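Local structure of excretory-secretory protein 2 (Ancylostoma ceylanicum, 3NSW) at residues I19-T29 with L40-K50; Q70-V78 with F89-S97. The protein is secreted by a parasitic hookworm, has a netrin-like fold and probably acts as an immunomodulator, though its exact function is not established. One frame throughout, in Å; residues are numbered along the deposited sequence.

Interaction 1: residues I19-T29 with L40-K50; sequences INDVETVAYVT and LQYWRLYDVPK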
loop_
_atom_site.group_PDB
_atom_site.type_symbol
_atom_site.label_atom_id
_atom_site.label_comp_id
_atom_site.label_asym_id
_atom_site.label_seq_id
_atom_site.Cartn_x
_atom_site.Cartn_y
_atom_site.Cartn_z
ATOM N N ILE A 19 -5.211 9.488 0.631
ATOM C CA ILE A 19 -4.077 9.696 1.527
ATOM C C ILE A 19 -4.510 10.071 2.948
ATOM O O ILE A 19 -3.986 9.527 3.918
ATOM C CB ILE A 19 -3.121 10.759 0.968
ATOM C CG1 ILE A 19 -2.417 10.215 -0.287
ATOM C CG2 ILE A 19 -2.070 11.153 2.016
ATOM C CD1 ILE A 19 -1.795 11.305 -1.145
ATOM N N ASN A 20 -5.465 10.989 3.066
ATOM C CA ASN A 20 -5.938 11.436 4.381
ATOM C C ASN A 20 -6.637 10.356 5.189
ATOM O O ASN A 20 -6.677 10.428 6.412
ATOM C CB ASN A 20 -6.866 12.643 4.239
ATOM C CG ASN A 20 -6.136 13.888 3.848
ATOM O OD1 ASN A 20 -4.903 13.948 3.871
ATOM N ND2 ASN A 20 -6.898 14.927 3.509
ATOM N N ASP A 21 -7.182 9.351 4.508
ATOM C CA ASP A 21 -7.940 8.324 5.191
ATOM C C ASP A 21 -7.157 7.075 5.593
ATOM O O ASP A 21 -7.723 6.154 6.170
ATOM C CB ASP A 21 -9.157 7.918 4.388
ATOM C CG ASP A 21 -10.237 7.372 5.269
ATOM O OD1 ASP A 21 -10.479 7.997 6.319
ATOM O OD2 ASP A 21 -10.790 6.305 4.957
ATOM N N VAL A 22 -5.865 7.052 5.299
ATOM C CA VAL A 22 -5.013 5.947 5.746
ATOM C C VAL A 22 -4.042 6.414 6.828
ATOM O O VAL A 22 -3.891 7.613 7.054
ATOM C CB VAL A 22 -4.304 5.226 4.560
ATOM C CG1 VAL A 22 -5.346 4.575 3.648
ATOM C CG2 VAL A 22 -3.405 6.181 3.759
ATOM N N GLU A 23 -3.414 5.471 7.522
ATOM C CA GLU A 23 -2.431 5.827 8.537
ATOM C C GLU A 23 -1.022 5.958 7.945
ATOM O O GLU A 23 -0.264 6.848 8.337
ATOM C CB GLU A 23 -2.439 4.815 9.679
ATOM C CG GLU A 23 -1.661 5.273 10.908
ATOM C CD GLU A 23 -2.078 6.654 11.401
ATOM O OE1 GLU A 23 -3.297 6.941 11.480
ATOM O OE2 GLU A 23 -1.177 7.458 11.712
ATOM N N THR A 24 -0.672 5.075 7.017
ATOM C CA THR A 24 0.627 5.171 6.347
ATOM C C THR A 24 0.489 4.922 4.850
ATOM O O THR A 24 -0.389 4.181 4.400
ATOM C CB THR A 24 1.684 4.186 6.912
ATOM O OG1 THR A 24 1.257 2.835 6.707
ATOM C CG2 THR A 24 1.969 4.439 8.402
ATOM N N VAL A 25 1.373 5.545 4.090
ATOM C CA VAL A 25 1.481 5.286 2.662
ATOM C C VAL A 25 2.935 4.884 2.423
ATOM O O VAL A 25 3.853 5.599 2.824
ATOM C CB VAL A 25 1.160 6.526 1.819
ATOM C CG1 VAL A 25 1.153 6.152 0.350
ATOM C CG2 VAL A 25 -0.208 7.121 2.224
ATOM N N ALA A 26 3.113 3.747 1.763
ATOM C CA ALA A 26 4.428 3.125 1.615
ATOM C C ALA A 26 4.779 2.784 0.175
ATOM O O ALA A 26 3.901 2.578 -0.653
ATOM C CB ALA A 26 4.470 1.865 2.456
ATOM N N TYR A 27 6.084 2.672 -0.090
ATOM C CA TYR A 27 6.634 2.247 -1.377
ATOM C C TYR A 27 7.129 0.848 -1.071
ATOM O O TYR A 27 8.000 0.683 -0.204
ATOM C CB TYR A 27 7.805 3.186 -1.718
ATOM C CG TYR A 27 8.621 2.855 -2.950
ATOM C CD1 TYR A 27 8.144 2.004 -3.952
ATOM C CD2 TYR A 27 9.870 3.482 -3.147
ATOM C CE1 TYR A 27 8.930 1.736 -5.103
ATOM C CE2 TYR A 27 10.641 3.222 -4.275
ATOM C CZ TYR A 27 10.168 2.360 -5.243
ATOM O OH TYR A 27 10.925 2.121 -6.364
ATOM N N VAL A 28 6.531 -0.155 -1.720
ATOM C CA VAL A 28 6.806 -1.562 -1.417
ATOM C C VAL A 28 7.084 -2.377 -2.680
ATOM O O VAL A 28 6.710 -1.972 -3.780
ATOM C CB VAL A 28 5.619 -2.228 -0.661
ATOM C CG1 VAL A 28 5.319 -1.496 0.665
ATOM C CG2 VAL A 28 4.368 -2.285 -1.533
ATOM N N THR A 29 7.758 -3.514 -2.518
ATOM C CA THR A 29 7.792 -4.526 -3.561
ATOM C C THR A 29 7.099 -5.761 -3.018
ATOM O O THR A 29 7.337 -6.164 -1.872
ATOM C CB THR A 29 9.227 -4.912 -3.950
ATOM O OG1 THR A 29 9.954 -3.739 -4.331
ATOM C CG2 THR A 29 9.201 -5.897 -5.152
ATOM N N LEU A 40 5.817 -8.555 1.549
ATOM C CA LEU A 40 6.227 -7.200 1.171
ATOM C C LEU A 40 7.619 -6.838 1.672
ATOM O O LEU A 40 8.016 -7.191 2.800
ATOM C CB LEU A 40 5.258 -6.164 1.762
ATOM C CG LEU A 40 3.770 -6.337 1.476
ATOM C CD1 LEU A 40 2.964 -5.294 2.248
ATOM C CD2 LEU A 40 3.513 -6.226 -0.023
ATOM N N GLN A 41 8.350 -6.135 0.816
ATOM C CA GLN A 41 9.546 -5.413 1.209
ATOM C C GLN A 41 9.193 -3.934 1.216
ATOM O O GLN A 41 8.682 -3.410 0.229
ATOM C CB GLN A 41 10.687 -5.674 0.214
ATOM C CG GLN A 41 11.857 -4.695 0.306
ATOM C CD GLN A 41 12.818 -5.017 1.444
ATOM O OE1 GLN A 41 13.271 -6.150 1.585
ATOM N NE2 GLN A 41 13.132 -4.014 2.257
ATOM N N TYR A 42 9.465 -3.264 2.327
ATOM C CA TYR A 42 9.216 -1.825 2.433
ATOM C C TYR A 42 10.479 -1.049 2.099
ATOM O O TYR A 42 11.546 -1.322 2.648
ATOM C CB TYR A 42 8.785 -1.471 3.859
ATOM C CG TYR A 42 7.350 -1.815 4.141
ATOM C CD1 TYR A 42 6.360 -0.834 4.084
ATOM C CD2 TYR A 42 6.979 -3.123 4.462
ATOM C CE1 TYR A 42 5.028 -1.147 4.339
ATOM C CE2 TYR A 42 5.655 -3.448 4.713
ATOM C CZ TYR A 42 4.690 -2.458 4.660
ATOM O OH TYR A 42 3.389 -2.782 4.915
ATOM N N TRP A 43 10.344 -0.062 1.219
ATOM C CA TRP A 43 11.460 0.791 0.831
ATOM C C TRP A 43 11.419 2.139 1.522
ATOM O O TRP A 43 12.466 2.703 1.847
ATOM C CB TRP A 43 11.478 0.999 -0.684
ATOM C CG TRP A 43 11.617 -0.278 -1.451
ATOM C CD1 TRP A 43 10.662 -0.877 -2.229
ATOM C CD2 TRP A 43 12.776 -1.125 -1.510
ATOM N NE1 TRP A 43 11.159 -2.039 -2.771
ATOM C CE2 TRP A 43 12.450 -2.216 -2.352
ATOM C CE3 TRP A 43 14.055 -1.064 -0.944
ATOM C CZ2 TRP A 43 13.361 -3.244 -2.641
ATOM C CZ3 TRP A 43 14.967 -2.092 -1.230
ATOM C CH2 TRP A 43 14.610 -3.165 -2.072
ATOM N N ARG A 44 10.211 2.659 1.739
ATOM C CA ARG A 44 10.061 4.025 2.220
ATOM C C ARG A 44 8.651 4.192 2.752
ATOM O O ARG A 44 7.724 3.627 2.199
ATOM C CB ARG A 44 10.242 4.986 1.040
ATOM C CG ARG A 44 9.968 6.449 1.363
ATOM C CD ARG A 44 10.234 7.307 0.154
ATOM N NE ARG A 44 9.922 8.705 0.417
ATOM C CZ ARG A 44 9.985 9.656 -0.506
ATOM N NH1 ARG A 44 10.343 9.345 -1.746
ATOM N NH2 ARG A 44 9.691 10.906 -0.194
ATOM N N LEU A 45 8.495 4.963 3.823
ATOM C CA LEU A 45 7.151 5.427 4.193
ATOM C C LEU A 45 7.113 6.886 3.793
ATOM O O LEU A 45 7.999 7.655 4.191
ATOM C CB LEU A 45 6.907 5.294 5.698
ATOM C CG LEU A 45 7.022 3.929 6.381
ATOM C CD1 LEU A 45 6.429 4.028 7.768
ATOM C CD2 LEU A 45 6.315 2.859 5.597
ATOM N N TYR A 46 6.125 7.270 2.985
ATOM C CA TYR A 46 5.994 8.669 2.591
ATOM C C TYR A 46 5.551 9.489 3.802
ATOM O O TYR A 46 4.941 8.954 4.727
ATOM C CB TYR A 46 5.016 8.831 1.424
ATOM C CG TYR A 46 5.429 8.100 0.157
ATOM C CD1 TYR A 46 6.353 8.670 -0.733
ATOM C CD2 TYR A 46 4.903 6.837 -0.155
ATOM C CE1 TYR A 46 6.730 8.006 -1.901
ATOM C CE2 TYR A 46 5.275 6.166 -1.327
ATOM C CZ TYR A 46 6.201 6.763 -2.187
ATOM O OH TYR A 46 6.567 6.115 -3.343
ATOM N N ASP A 47 5.877 10.782 3.802
ATOM C CA ASP A 47 5.548 11.655 4.922
ATOM C C ASP A 47 4.137 12.250 4.814
ATOM O O ASP A 47 3.918 13.425 5.117
ATOM C CB ASP A 47 6.617 12.742 5.058
ATOM C CG ASP A 47 7.976 12.176 5.396
ATOM O OD1 ASP A 47 8.078 11.439 6.394
ATOM O OD2 ASP A 47 8.946 12.477 4.671
ATOM N N VAL A 48 3.194 11.410 4.387
ATOM C CA VAL A 48 1.776 11.765 4.226
ATOM C C VAL A 48 0.890 10.606 4.718
ATOM O O VAL A 48 1.281 9.433 4.594
ATOM C CB VAL A 48 1.418 12.104 2.751
ATOM C CG1 VAL A 48 2.088 13.397 2.302
ATOM C CG2 VAL A 48 1.753 10.925 1.803
ATOM N N PRO A 49 -0.305 10.916 5.277
ATOM C CA PRO A 49 -0.872 12.242 5.538
ATOM C C PRO A 49 -0.135 12.982 6.653
ATOM O O PRO A 49 -0.303 14.189 6.805
ATOM C CB PRO A 49 -2.314 11.933 5.966
ATOM C CG PRO A 49 -2.253 10.568 6.526
ATOM C CD PRO A 49 -1.219 9.842 5.711
ATOM N N LYS A 50 0.667 12.252 7.424
ATOM C CA LYS A 50 1.484 12.850 8.474
ATOM C C LYS A 50 2.929 12.395 8.299
ATOM O O LYS A 50 3.198 11.415 7.597
ATOM C CB LYS A 50 0.964 12.459 9.865
ATOM C CG LYS A 50 -0.551 12.628 10.060
ATOM C CD LYS A 50 -1.010 12.258 11.472
ATOM C CE LYS A 50 -0.869 10.769 11.764
ATOM N NZ LYS A 50 -1.572 9.909 10.764
HETATM O O HOH W 1 2.607 8.758 8.449
HETATM O O HOH W 2 0.222 9.430 8.705
HETATM O O HOH W 3 2.980 7.468 5.720
#
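Trp43 reaches across to Thr29 with its indole N-H. NE1 donates to Thr29 OG1 at 2.6 Å, almost straight (175°) and in the ring plane. Thr29 OG1 also bonds to Asp76. The same indole turns an edge to the face of Tyr27: CD1 sits over the middle of the phenol, with the planes at 52°. On the other sheet face, Val28 CG1 rests on the Tyr42 ring, 3.9 Å from its centroid, while Ala26 CB meets that ring at its edge, 3.6 Å from CE1. These residues belong to the antiparallel hairpin of strands 24-33 and 37-45 in the netrin-like beta sheet. A classic beta bulge interrupts it, with Trp43 and Arg44 both facing Tyr27. Tyr27 N bonds to Arg44 O, and Trp43 N to Tyr27 O.

On the N-terminal side of Val25 the two chains part and waters sit between them. One water accepts from Val25 N and lies within hydrogen-bonding distance of Tyr46 O and Val48 O. Pro49, after a cis peptide bond, lays CG 3.3 Å from Ile19 O. At the exposed end, Lys50 bends at its last two torsions and brings NZ 2.7 Å from Glu23 OE2, a salt bridge made from above the carboxylate plane.

Interaction 2: residues Q70-V78 with F89-S97; sequences QLTADTDYV and FVKLHDGLS
Tyr77 lies against Val90 and Leu92 of the next strand. Its CG is anti to the carbonyl carbon (chi1 -65°), which carries the ring along the strand pair toward the 72-75 turn. CB lies near Val90 CG1 and 3.6 Å from Lys91 O. CG meets the same Val90 methyl. CD1 comes closest to it, at 3.4 Å, and Lys91 O lies at the ring edge. Further out, CE1 touches Leu92 CD1 at 3.7 Å. At the tip, Tyr77 OH accepts from the backbone Thr72 N at 3.1 Å, nearly straight (169°). The phenol thus ties the type II turn Thr72-Thr75 back to the strand.

Leu92 CD1 also presses on Thr75 CG2. The backbones form an antiparallel hairpin. Val78 and Lys91 are a hydrogen-bonded pair: Val78 N to Lys91 O is 2.7 Å, and Lys91 N returns to Val78 O. Past it, the chain turns into the 3-10 segment 93-95. Here His93 N reaches Asp76 O at 3.0 Å from 43° above the carbonyl plane. That oxygen has a second donor, a water that accepts from Asp94 N. Val78 CG2 packs on Leu96 CD1 and meets the edge of the His93 ring at CD2, 3.9 Å away.

Strand 75-82 is flanked in the sheet by 24-33 and 88-92, and 9-10 lies beyond 88-92. Val28 and Val30 touch Tyr77. Lys91 NZ forms a salt bridge with Glu100 of helix 98-104 and bonds to Ser12 O.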
loop_
_atom_site.group_PDB
_atom_site.type_symbol
_atom_site.label_atom_id
_atom_site.label_comp_id
_atom_site.label_asym_id
_atom_site.label_seq_id
_atom_site.Cartn_x
_atom_site.Cartn_y
_atom_site.Cartn_z
ATOM N N GLN A 70 -4.858 -8.473 -7.935
ATOM C CA GLN A 70 -4.051 -9.604 -8.374
ATOM C C GLN A 70 -2.636 -9.085 -8.541
ATOM O O GLN A 70 -2.189 -8.835 -9.654
ATOM C CB GLN A 70 -4.572 -10.170 -9.699
ATOM C CG GLN A 70 -4.086 -11.586 -10.013
ATOM C CD GLN A 70 -4.825 -12.654 -9.226
ATOM O OE1 GLN A 70 -5.996 -12.935 -9.484
ATOM N NE2 GLN A 70 -4.137 -13.264 -8.265
ATOM N N LEU A 71 -1.949 -8.878 -7.424
ATOM C CA LEU A 71 -0.619 -8.266 -7.477
ATOM C C LEU A 71 0.369 -9.247 -8.087
ATOM O O LEU A 71 0.202 -10.469 -7.969
ATOM C CB LEU A 71 -0.163 -7.817 -6.091
ATOM C CG LEU A 71 -1.145 -6.948 -5.314
ATOM C CD1 LEU A 71 -0.525 -6.456 -4.004
ATOM C CD2 LEU A 71 -1.618 -5.772 -6.162
ATOM N N THR A 72 1.375 -8.716 -8.765
ATOM C CA THR A 72 2.349 -9.568 -9.440
ATOM C C THR A 72 3.673 -9.645 -8.690
ATOM O O THR A 72 4.045 -8.728 -7.958
ATOM C CB THR A 72 2.588 -9.143 -10.903
ATOM O OG1 THR A 72 2.807 -7.730 -10.967
ATOM C CG2 THR A 72 1.376 -9.503 -11.772
ATOM N N ALA A 73 4.370 -10.764 -8.887
ATOM C CA ALA A 73 5.656 -11.006 -8.252
ATOM C C ALA A 73 6.662 -9.913 -8.609
ATOM O O ALA A 73 6.708 -9.440 -9.750
ATOM C CB ALA A 73 6.194 -12.378 -8.659
ATOM N N ASP A 74 7.447 -9.503 -7.610
ATOM C CA ASP A 74 8.606 -8.623 -7.796
ATOM C C ASP A 74 8.179 -7.301 -8.416
ATOM O O ASP A 74 8.920 -6.699 -9.199
ATOM C CB ASP A 74 9.697 -9.264 -8.673
ATOM C CG ASP A 74 10.207 -10.600 -8.138
ATOM O OD1 ASP A 74 10.386 -10.766 -6.920
ATOM O OD2 ASP A 74 10.434 -11.485 -8.968
ATOM N N THR A 75 6.967 -6.865 -8.082
ATOM C CA THR A 75 6.406 -5.650 -8.662
ATOM C C THR A 75 6.261 -4.569 -7.598
ATOM O O THR A 75 5.926 -4.859 -6.446
ATOM C CB THR A 75 5.052 -5.944 -9.331
ATOM O OG1 THR A 75 5.248 -6.949 -10.338
ATOM C CG2 THR A 75 4.490 -4.696 -10.006
ATOM N N ASP A 76 6.527 -3.323 -7.982
ATOM C CA ASP A 76 6.559 -2.239 -7.019
ATOM C C ASP A 76 5.190 -1.557 -6.956
ATOM O O ASP A 76 4.589 -1.289 -7.990
ATOM C CB ASP A 76 7.607 -1.204 -7.386
ATOM C CG ASP A 76 9.039 -1.711 -7.221
ATOM O OD1 ASP A 76 9.242 -2.831 -6.718
ATOM O OD2 ASP A 76 9.955 -0.956 -7.585
ATOM N N TYR A 77 4.740 -1.253 -5.739
ATOM C CA TYR A 77 3.455 -0.573 -5.526
ATOM C C TYR A 77 3.551 0.555 -4.518
ATOM O O TYR A 77 4.415 0.557 -3.638
ATOM C CB TYR A 77 2.432 -1.582 -4.999
ATOM C CG TYR A 77 2.116 -2.666 -5.995
ATOM C CD1 TYR A 77 1.188 -2.448 -7.006
ATOM C CD2 TYR A 77 2.786 -3.908 -5.955
ATOM C CE1 TYR A 77 0.897 -3.445 -7.941
ATOM C CE2 TYR A 77 2.503 -4.904 -6.892
ATOM C CZ TYR A 77 1.554 -4.661 -7.873
ATOM O OH TYR A 77 1.268 -5.629 -8.799
ATOM N N VAL A 78 2.645 1.520 -4.634
ATOM C CA VAL A 78 2.394 2.413 -3.516
ATOM C C VAL A 78 1.231 1.771 -2.763
ATOM O O VAL A 78 0.232 1.375 -3.376
ATOM C CB VAL A 78 2.006 3.828 -3.987
ATOM C CG1 VAL A 78 1.641 4.704 -2.794
ATOM C CG2 VAL A 78 3.158 4.460 -4.763
ATOM N N PHE A 89 -5.376 0.807 -0.046
ATOM C CA PHE A 89 -5.363 1.059 -1.479
ATOM C C PHE A 89 -3.990 0.726 -2.083
ATOM O O PHE A 89 -2.959 0.787 -1.396
ATOM C CB PHE A 89 -5.813 2.498 -1.829
ATOM C CG PHE A 89 -4.834 3.594 -1.430
ATOM C CD1 PHE A 89 -3.644 3.809 -2.150
ATOM C CD2 PHE A 89 -5.118 4.422 -0.350
ATOM C CE1 PHE A 89 -2.751 4.827 -1.784
ATOM C CE2 PHE A 89 -4.244 5.443 0.022
ATOM C CZ PHE A 89 -3.054 5.649 -0.693
ATOM N N VAL A 90 -3.992 0.358 -3.359
ATOM C CA VAL A 90 -2.765 -0.082 -4.044
ATOM C C VAL A 90 -2.702 0.564 -5.425
ATOM O O VAL A 90 -3.705 0.605 -6.140
ATOM C CB VAL A 90 -2.748 -1.627 -4.228
ATOM C CG1 VAL A 90 -1.367 -2.081 -4.735
ATOM C CG2 VAL A 90 -3.096 -2.339 -2.926
ATOM N N LYS A 91 -1.521 1.048 -5.799
ATOM C CA LYS A 91 -1.289 1.649 -7.108
ATOM C C LYS A 91 0.100 1.228 -7.590
ATOM O O LYS A 91 1.054 1.237 -6.820
ATOM C CB LYS A 91 -1.368 3.179 -7.003
ATOM C CG LYS A 91 -0.733 3.952 -8.176
ATOM C CD LYS A 91 -1.756 4.395 -9.218
ATOM C CE LYS A 91 -1.039 5.032 -10.408
ATOM N NZ LYS A 91 -1.913 5.875 -11.253
ATOM N N LEU A 92 0.197 0.822 -8.854
ATOM C CA LEU A 92 1.490 0.484 -9.446
ATOM C C LEU A 92 2.429 1.675 -9.357
ATOM O O LEU A 92 2.105 2.762 -9.833
ATOM C CB LEU A 92 1.311 0.091 -10.920
ATOM C CG LEU A 92 2.466 -0.661 -11.571
ATOM C CD1 LEU A 92 2.525 -2.068 -11.000
ATOM C CD2 LEU A 92 2.280 -0.692 -13.081
ATOM N N HIS A 93 3.592 1.475 -8.745
ATOM C CA HIS A 93 4.546 2.562 -8.556
ATOM C C HIS A 93 5.006 3.174 -9.886
ATOM O O HIS A 93 5.100 4.399 -10.008
ATOM C CB HIS A 93 5.748 2.097 -7.729
ATOM C CG HIS A 93 6.704 3.197 -7.397
ATOM N ND1 HIS A 93 7.863 3.417 -8.109
ATOM C CD2 HIS A 93 6.673 4.139 -6.428
ATOM C CE1 HIS A 93 8.502 4.453 -7.597
ATOM N NE2 HIS A 93 7.805 4.904 -6.571
ATOM N N ASP A 94 5.256 2.325 -10.881
ATOM C CA ASP A 94 5.699 2.784 -12.214
ATOM C C ASP A 94 4.615 3.568 -12.966
ATOM O O ASP A 94 4.892 4.162 -14.013
ATOM C CB ASP A 94 6.165 1.603 -13.079
ATOM C CG ASP A 94 7.530 1.060 -12.668
ATOM O OD1 ASP A 94 8.303 1.774 -11.991
ATOM O OD2 ASP A 94 7.830 -0.100 -13.037
ATOM N N GLY A 95 3.389 3.550 -12.441
ATOM C CA GLY A 95 2.264 4.277 -13.032
ATOM C C GLY A 95 1.937 5.629 -12.416
ATOM O O GLY A 95 0.954 6.261 -12.808
ATOM N N LEU A 96 2.749 6.075 -11.460
ATOM C CA LEU A 96 2.558 7.376 -10.797
ATOM C C LEU A 96 2.719 8.574 -11.748
ATOM O O LEU A 96 3.713 8.680 -12.471
ATOM C CB LEU A 96 3.529 7.536 -9.618
ATOM C CG LEU A 96 3.359 6.730 -8.319
ATOM C CD1 LEU A 96 4.553 6.941 -7.397
ATOM C CD2 LEU A 96 2.083 7.104 -7.597
ATOM N N SER A 97 1.738 9.478 -11.733
ATOM C CA SER A 97 1.840 10.753 -12.446
ATOM C C SER A 97 2.546 11.784 -11.560
ATOM O O SER A 97 2.722 11.560 -10.358
ATOM C CB SER A 97 0.446 11.266 -12.820
ATOM O OG SER A 97 -0.294 11.529 -11.642
HETATM O O HOH W 4 5.663 -0.496 -10.432
#

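How the interactions relate
From the N terminus, the chain passes helix 16-20 and runs out along strand 24-33. It returns on 37-45, where interaction 1 closes the first hairpin loop. Strand 59-63 follows at the sheet edge. The chain then comes back to strand 75-82, and 88-92 closes the second hairpin in interaction 2. The two loops are in series and neither nest nor cross. Their strands join in the sheet, since 24-33 and 75-82 are neighbours: Val28 O probably accepts from Tyr77 N at 2.9 Å. Val25 packs on Val78 across the same seam. The Tyr27 ring reaches further and stacks with that of His93, just past strand 88-92.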